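Local coordinates for cell death abnormality protein 2 (Caenorhabditis elegans, PDB 3QWX), which acts as a CRK-family signalling adaptor, with SH2 and SH3 domains, required for cell migration and for the engulfment of cell corpses, at residues Q32-I35 and G36-L39; T52-E55 and A56-G59. All coordinates share one frame; numbering follows the deposited sequence.

In the fold
The chain holds the SH2 domain and the first SH3 domain; both contacts lie in the SH2 domain. Each is local, at neighbouring ends of two antiparallel strands of the central sheet. Contact 1 leads from the loop after helix 21-29 into strand 37-42. Contact 2 leaves strand 49-54 for the loop before strand 62-69. Their centres lie about 8 Å apart, and backbone bonds join Gly36 to Arg54 and Leu39 to Thr52. Contact 1 is the more buried, though Ser34 and Ile35 are exposed. It is neutral: a hydroxyl and an amide share one carbonyl. Contact 2 is partly buried and charged, with one arginine holding a carbonyl and a carboxylate. Arg54 also packs on Val33.

Contact 1 of 2, residues Q32-I35 and G36-L39; sequences QVSI and GTFL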
loop_
_atom_site.group_PDB
_atom_site.type_symbol
_atom_site.label_atom_id
_atom_site.label_comp_id
_atom_site.label_asym_id
_atom_site.label_seq_id
_atom_site.Cartn_x
_atom_site.Cartn_y
_atom_site.Cartn_z
ATOM N N GLN A 32 13.745 10.399 7.738
ATOM C CA GLN A 32 14.053 10.600 6.316
ATOM C C GLN A 32 12.813 10.594 5.395
ATOM O O GLN A 32 12.910 10.847 4.191
ATOM C CB GLN A 32 15.070 9.553 5.844
ATOM C CG GLN A 32 14.487 8.170 5.552
ATOM C CD GLN A 32 14.034 7.414 6.797
ATOM O OE1 GLN A 32 14.353 7.788 7.917
ATOM N NE2 GLN A 32 13.271 6.348 6.592
ATOM N N VAL A 33 11.654 10.280 5.961
ATOM C CA VAL A 33 10.407 10.249 5.192
ATOM C C VAL A 33 9.902 11.667 4.913
ATOM O O VAL A 33 9.724 12.463 5.837
ATOM C CB VAL A 33 9.308 9.444 5.930
ATOM C CG1 VAL A 33 7.968 9.544 5.187
ATOM C CG2 VAL A 33 9.735 7.999 6.093
ATOM N N SER A 34 9.671 11.980 3.638
ATOM C CA SER A 34 9.278 13.337 3.254
ATOM C C SER A 34 7.789 13.578 3.463
ATOM O O SER A 34 6.979 12.654 3.402
ATOM C CB SER A 34 9.665 13.623 1.804
ATOM O OG SER A 34 9.125 12.646 0.937
ATOM N N ILE A 35 7.429 14.823 3.737
ATOM C CA ILE A 35 6.025 15.153 3.906
ATOM C C ILE A 35 5.272 14.821 2.618
ATOM O O ILE A 35 5.775 15.041 1.524
ATOM C CB ILE A 35 5.849 16.627 4.324
ATOM C CG1 ILE A 35 6.364 16.825 5.758
ATOM C CG2 ILE A 35 4.384 17.033 4.240
ATOM C CD1 ILE A 35 6.496 18.313 6.167
ATOM N N GLY A 36 4.078 14.257 2.744
ATOM C CA GLY A 36 3.297 13.888 1.573
ATOM C C GLY A 36 3.399 12.402 1.250
ATOM O O GLY A 36 2.676 11.885 0.374
ATOM N N THR A 37 4.305 11.712 1.941
ATOM C CA THR A 37 4.430 10.260 1.763
ATOM C C THR A 37 3.256 9.574 2.466
ATOM O O THR A 37 2.883 9.953 3.577
ATOM C CB THR A 37 5.784 9.735 2.301
ATOM O OG1 THR A 37 6.838 10.554 1.796
ATOM C CG2 THR A 37 6.039 8.305 1.873
ATOM N N PHE A 38 2.668 8.576 1.816
ATOM C CA PHE A 38 1.468 7.934 2.347
ATOM C C PHE A 38 1.397 6.449 1.994
ATOM O O PHE A 38 2.082 5.968 1.081
ATOM C CB PHE A 38 0.213 8.638 1.802
ATOM C CG PHE A 38 -0.015 8.396 0.340
ATOM C CD1 PHE A 38 0.641 9.159 -0.615
ATOM C CD2 PHE A 38 -0.854 7.384 -0.081
ATOM C CE1 PHE A 38 0.450 8.930 -1.966
ATOM C CE2 PHE A 38 -1.049 7.141 -1.442
ATOM C CZ PHE A 38 -0.388 7.916 -2.381
ATOM N N LEU A 39 0.556 5.725 2.719
ATOM C CA LEU A 39 0.223 4.369 2.332
ATOM C C LEU A 39 -1.204 4.063 2.728
ATOM O O LEU A 39 -1.809 4.778 3.536
ATOM C CB LEU A 39 1.187 3.365 2.965
ATOM C CG LEU A 39 1.339 3.350 4.491
ATOM C CD1 LEU A 39 0.182 2.613 5.167
ATOM C CD2 LEU A 39 2.666 2.685 4.842
HETATM O O HOH W 1 8.586 9.776 -0.234
#
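Ser34 and Thr37 are the first and last residues of a type II beta turn, with Ile35 and Gly36 at its corners. The turn leads from the loop after helix 21-29 into strand 37-42 of the SH2 domain. Ser34 O accepts two bonds from Thr37. The backbone bond from Thr37 N to Ser34 O is 3.2 Å. The side-chain bond from Thr37 OG1 to Ser34 O is shorter, 2.6 Å. Both donors come from the same face of the carbonyl plane, and the hydroxyl is tilted 28° from it. With chi1 at -48°, Thr37 OG1 stands beside its own N, and hydroxyl and amide reach the same acceptor. These bonds, with a water, should hold the rotation of the threonine side chain.

Val33 packs against the base of the Thr37 side chain. Its CG1 meets Thr37 CB at 3.6 Å, with OG1 almost as near, and the two side chains cross obliquely. CG1 is anti to the backbone N of Val33 (chi1 174°), which turns this branch to the threonine. Leu28 of helix 21-29 touches both residues.

Gly36 takes the third place of the turn with a positive phi, a backbone shape that suits glycine. Ile35 CB points away from the strand, and its side chain touches Asp57 and Ala107.

The water bridges the two hydroxyls. It donates to Thr37 OG1 at 2.8 Å and is hydrogen-bonded to Ser34 OG at 3.1 Å.

Contact 2 of 2, residues T52-E55 and A56-G59; sequences TVRE and ADEG
Ala56 O receives a hydrogen bond from Arg54 NE at 2.8 Å, the shortest polar bond of this contact. It is somewhat bent, with an N-H...O angle of 140°. The oxygen lies at the edge of the guanidinium group, near its plane. The donor is tilted 34° from the carbonyl plane of Ala56. Arg54 CD also packs against Ala56 O, at 3.3 Å.

Arg54 reaches forward along the chain by a bend. CG is anti to the backbone N, and the chain then folds at chi2 (63°). This carries NE over the start of the loop instead of letting the side chain run straight out from the strand.

The second grip is a salt bridge. Arg54 NH2 lies 3.2 Å from Asp57 OD1, and the hydrogen bond within it is weak. The two side chains cross at about a right angle. The guanidinium and carboxylate planes are also steeply inclined, so the two groups do not pair side by side. The Asp57 beta carbon points away from residues 52-55, but OD1 comes back to the arginine.

The third nitrogen, Arg54 NH1, is held by the carbonyl oxygens of Leu28 and Glu30. All three guanidinium nitrogens thus have an acceptor, although the bond at NH2 is weak, and this should limit the group's rotation. Glu55 is bound elsewhere: OE2 meets Tyr65 OH, and OE1 accepts from the backbone amides of Thr105, Glu106 and Ala107.

Arg54 therefore ties the end of helix 21-29 to the loop of the beta hairpin of strands 49-54 and 62-69, in the central antiparallel sheet of the SH2 fold.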
loop_
_atom_site.group_PDB
_atom_site.type_symbol
_atom_site.label_atom_id
_atom_site.label_comp_id
_atom_site.label_asym_id
_atom_site.label_seq_id
_atom_site.Cartn_x
_atom_site.Cartn_y
_atom_site.Cartn_z
ATOM N N THR A 52 -2.680 6.370 5.858
ATOM C CA THR A 52 -1.682 6.921 6.789
ATOM C C THR A 52 -0.684 7.815 6.035
ATOM O O THR A 52 -0.118 7.398 5.022
ATOM C CB THR A 52 -0.917 5.785 7.562
ATOM O OG1 THR A 52 -1.860 4.935 8.223
ATOM C CG2 THR A 52 0.033 6.371 8.608
ATOM N N VAL A 53 -0.485 9.038 6.534
ATOM C CA VAL A 53 0.263 10.082 5.829
ATOM C C VAL A 53 1.238 10.834 6.751
ATOM O O VAL A 53 0.898 11.186 7.875
ATOM C CB VAL A 53 -0.692 11.139 5.189
ATOM C CG1 VAL A 53 0.028 11.952 4.120
ATOM C CG2 VAL A 53 -1.916 10.481 4.594
ATOM N N ARG A 54 2.449 11.077 6.264
ATOM C CA ARG A 54 3.389 11.979 6.935
ATOM C C ARG A 54 3.028 13.396 6.493
ATOM O O ARG A 54 3.164 13.737 5.313
ATOM C CB ARG A 54 4.821 11.650 6.507
ATOM C CG ARG A 54 5.895 12.599 7.030
ATOM C CD ARG A 54 6.004 12.595 8.545
ATOM N NE ARG A 54 7.220 13.287 8.976
ATOM C CZ ARG A 54 8.409 12.693 9.108
ATOM N NH1 ARG A 54 8.530 11.394 8.858
ATOM N NH2 ARG A 54 9.475 13.388 9.503
ATOM N N GLU A 55 2.538 14.203 7.428
ATOM C CA GLU A 55 1.985 15.516 7.083
ATOM C C GLU A 55 2.772 16.669 7.689
ATOM O O GLU A 55 2.576 17.829 7.327
ATOM C CB GLU A 55 0.506 15.599 7.487
ATOM C CG GLU A 55 -0.375 14.658 6.665
ATOM C CD GLU A 55 -1.846 14.953 6.788
ATOM O OE1 GLU A 55 -2.268 16.098 6.494
ATOM O OE2 GLU A 55 -2.589 14.035 7.170
ATOM N N ALA A 56 3.667 16.351 8.612
ATOM C CA ALA A 56 4.485 17.377 9.248
ATOM C C ALA A 56 5.796 16.771 9.733
ATOM O O ALA A 56 5.897 15.564 9.916
ATOM C CB ALA A 56 3.723 18.019 10.409
ATOM N N ASP A 57 6.796 17.615 9.945
ATOM C CA ASP A 57 8.057 17.152 10.505
ATOM C C ASP A 57 8.007 17.135 12.033
ATOM O O ASP A 57 8.374 16.141 12.660
ATOM C CB ASP A 57 9.224 17.982 9.968
ATOM C CG ASP A 57 9.674 17.519 8.586
ATOM O OD1 ASP A 57 9.355 16.364 8.210
ATOM O OD2 ASP A 57 10.345 18.300 7.875
ATOM N N GLU A 58 7.524 18.227 12.618
ATOM C CA GLU A 58 7.331 18.325 14.063
ATOM C C GLU A 58 5.921 17.857 14.382
ATOM O O GLU A 58 4.956 18.464 13.899
ATOM C CB GLU A 58 7.462 19.786 14.516
ATOM C CG GLU A 58 8.458 20.613 13.712
ATOM C CD GLU A 58 8.317 22.108 13.956
ATOM O OE1 GLU A 58 7.558 22.494 14.873
ATOM O OE2 GLU A 58 8.961 22.896 13.226
ATOM N N GLY A 59 5.801 16.798 15.189
ATOM C CA GLY A 59 4.503 16.219 15.526
ATOM C C GLY A 59 3.531 17.341 15.780
ATOM O O GLY A 59 3.950 18.362 16.333
#